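Local structure of probable ribose-5-phosphate isomerase B (Mycoplasma genitalium, 6MU0) at residues A[18-23]-A[118-123]. The protein probably catalyses the interconversion of ribulose 5-phosphate and ribose 5-phosphate in the non-oxidative stage of the pentose phosphate pathway. Residues are numbered along the deposited sequence; the frame is centred on the assembly and turned at random.
Sequences DHTGLT and LSSRFV. With 5RP (ribulose-5-phosphate), chain B.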
# COMPACT_ATOMS: atom_id res chain seq x y z
N ASP A 18 -8.90 -6.08 -5.42
CA ASP A 18 -10.05 -6.92 -5.70
C ASP A 18 -10.38 -6.83 -7.19
O ASP A 18 -9.62 -6.26 -7.99
CB ASP A 18 -11.24 -6.63 -4.78
CG ASP A 18 -11.93 -5.30 -5.08
OD1 ASP A 18 -11.44 -4.54 -5.95
OD2 ASP A 18 -12.96 -5.03 -4.42
N HIS A 19 -11.53 -7.39 -7.57
CA HIS A 19 -11.96 -7.42 -8.96
C HIS A 19 -12.06 -6.04 -9.60
O HIS A 19 -12.08 -5.96 -10.83
CB HIS A 19 -13.34 -8.08 -9.07
CG HIS A 19 -14.39 -7.46 -8.19
ND1 HIS A 19 -14.63 -7.89 -6.90
CD2 HIS A 19 -15.25 -6.44 -8.41
CE1 HIS A 19 -15.60 -7.16 -6.37
NE2 HIS A 19 -15.99 -6.27 -7.27
N THR A 20 -12.15 -4.96 -8.81
CA THR A 20 -12.30 -3.64 -9.40
C THR A 20 -11.00 -3.07 -9.95
O THR A 20 -11.03 -2.06 -10.65
CB THR A 20 -12.87 -2.62 -8.39
OG1 THR A 20 -11.87 -2.31 -7.41
CG2 THR A 20 -14.12 -3.14 -7.70
N GLY A 21 -9.86 -3.68 -9.62
CA GLY A 21 -8.60 -3.01 -9.84
C GLY A 21 -7.57 -3.73 -10.68
O GLY A 21 -6.38 -3.40 -10.60
N LEU A 22 -7.99 -4.69 -11.52
CA LEU A 22 -7.01 -5.52 -12.22
C LEU A 22 -6.20 -4.74 -13.24
O LEU A 22 -4.99 -4.96 -13.38
CB LEU A 22 -7.69 -6.71 -12.89
CG LEU A 22 -8.47 -7.61 -11.93
CD1 LEU A 22 -9.05 -8.79 -12.69
CD2 LEU A 22 -7.59 -8.07 -10.80
N THR A 23 -6.85 -3.85 -14.01
CA THR A 23 -6.12 -3.09 -15.01
C THR A 23 -5.09 -2.18 -14.35
O THR A 23 -3.93 -2.12 -14.77
CB THR A 23 -7.11 -2.29 -15.87
OG1 THR A 23 -7.95 -3.19 -16.60
CG2 THR A 23 -6.37 -1.38 -16.85
N LEU A 118 -5.28 2.53 -2.61
CA LEU A 118 -5.68 3.33 -3.77
C LEU A 118 -7.10 2.98 -4.18
O LEU A 118 -7.58 1.85 -3.99
CB LEU A 118 -4.77 3.04 -4.97
CG LEU A 118 -3.27 3.24 -4.75
CD1 LEU A 118 -2.49 2.78 -5.97
CD2 LEU A 118 -2.96 4.69 -4.42
N SER A 119 -7.75 3.95 -4.81
CA SER A 119 -9.09 3.83 -5.36
C SER A 119 -9.03 3.52 -6.85
O SER A 119 -8.41 4.26 -7.63
CB SER A 119 -9.81 5.16 -5.17
OG SER A 119 -11.04 5.19 -5.88
N SER A 120 -9.74 2.47 -7.27
CA SER A 120 -9.89 2.13 -8.67
C SER A 120 -11.05 2.85 -9.35
O SER A 120 -11.03 3.00 -10.57
CB SER A 120 -10.13 0.63 -8.82
OG SER A 120 -11.30 0.28 -8.12
N ARG A 121 -12.07 3.27 -8.59
CA ARG A 121 -13.30 3.80 -9.18
C ARG A 121 -13.37 5.32 -9.17
O ARG A 121 -14.20 5.88 -9.90
CB ARG A 121 -14.53 3.24 -8.45
CG ARG A 121 -14.85 1.82 -8.83
CD ARG A 121 -16.00 1.26 -8.01
NE ARG A 121 -16.44 -0.03 -8.54
CZ ARG A 121 -16.99 -1.00 -7.83
NH1 ARG A 121 -17.15 -0.87 -6.51
NH2 ARG A 121 -17.38 -2.11 -8.44
N PHE A 122 -12.54 6.00 -8.37
CA PHE A 122 -12.68 7.44 -8.16
C PHE A 122 -11.42 8.22 -8.48
O PHE A 122 -11.43 9.45 -8.36
CB PHE A 122 -13.14 7.71 -6.72
CG PHE A 122 -14.54 7.25 -6.48
CD1 PHE A 122 -15.61 8.08 -6.77
CD2 PHE A 122 -14.80 5.97 -6.01
CE1 PHE A 122 -16.91 7.66 -6.57
CE2 PHE A 122 -16.10 5.54 -5.82
CZ PHE A 122 -17.16 6.39 -6.11
N VAL A 123 -10.35 7.55 -8.90
CA VAL A 123 -9.07 8.17 -9.19
C VAL A 123 -8.59 7.58 -10.51
O VAL A 123 -8.75 6.39 -10.76
CB VAL A 123 -8.06 7.90 -8.05
CG1 VAL A 123 -6.69 8.46 -8.37
CG2 VAL A 123 -8.58 8.49 -6.74
C2 5RP B . -14.29 -1.55 -0.65
C3 5RP B . -14.53 -1.34 -2.13
C5 5RP B . -14.81 -2.59 -2.98
O13 5RP B . -13.98 -2.60 -4.13
C6 5RP B . -16.29 -2.47 -3.36
O14 5RP B . -17.06 -2.45 -2.16
C7 5RP B . -16.75 -3.59 -4.26
O8 5RP B . -18.06 -3.25 -4.75
P9 5RP B . -18.83 -4.28 -5.70
O12 5RP B . -20.14 -3.61 -6.01
O11 5RP B . -17.96 -4.50 -6.93
O10 5RP B . -19.00 -5.58 -4.94
O4 5RP B . -14.56 -0.24 -2.64
O1 5RP B . -14.05 -0.31 0.01
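One wall of the ribulose-5-phosphate pocket forms where Thr20 meets Ser120 and Arg121, joining the loop before helix 22-34 to the loop after strand 115-117. The methyl CG2 of Thr20 lies over the centre of the Arg121 guanidinium, 3.5 Å from NH2, and the two side chains cross at about a right angle. This leaves the guanidinium edge to the substrate: NH2 reaches phosphate oxygen O11 at 2.9 Å, and NH1 donates to ester oxygen O8 in a nearly straight bond. From the other loop, His19 NE2 donates to the same O11 in an almost linear hydrogen bond (177°), while ND1 is hydrogen-bonded to Asp51, so bonds at both nitrogens probably hold the ring's rotation.

The hydroxyls of Thr20 and Ser120 approach closely, OG1 to OG 2.7 Å. With chi1 of 71°, Thr20 OG1 sits between its backbone N and carbonyl carbon, from where it donates to the syn lone pair of Asp18 OD1. That oxygen also accepts a hydrogen bond from Thr20 N, which comes in from above the carboxylate plane, 60° out of it, closing an Asx turn. Doubly gripped through OD1, the carboxylate presents OD2 to the sugar hydroxyl O13 at 2.7 Å.

Two donors from separate loops thus converge on O11, an arrangement likely to stabilise the phosphate's negative charge, while Thr20, itself lining the pocket, probably helps to position Asp18 and packs against Arg121.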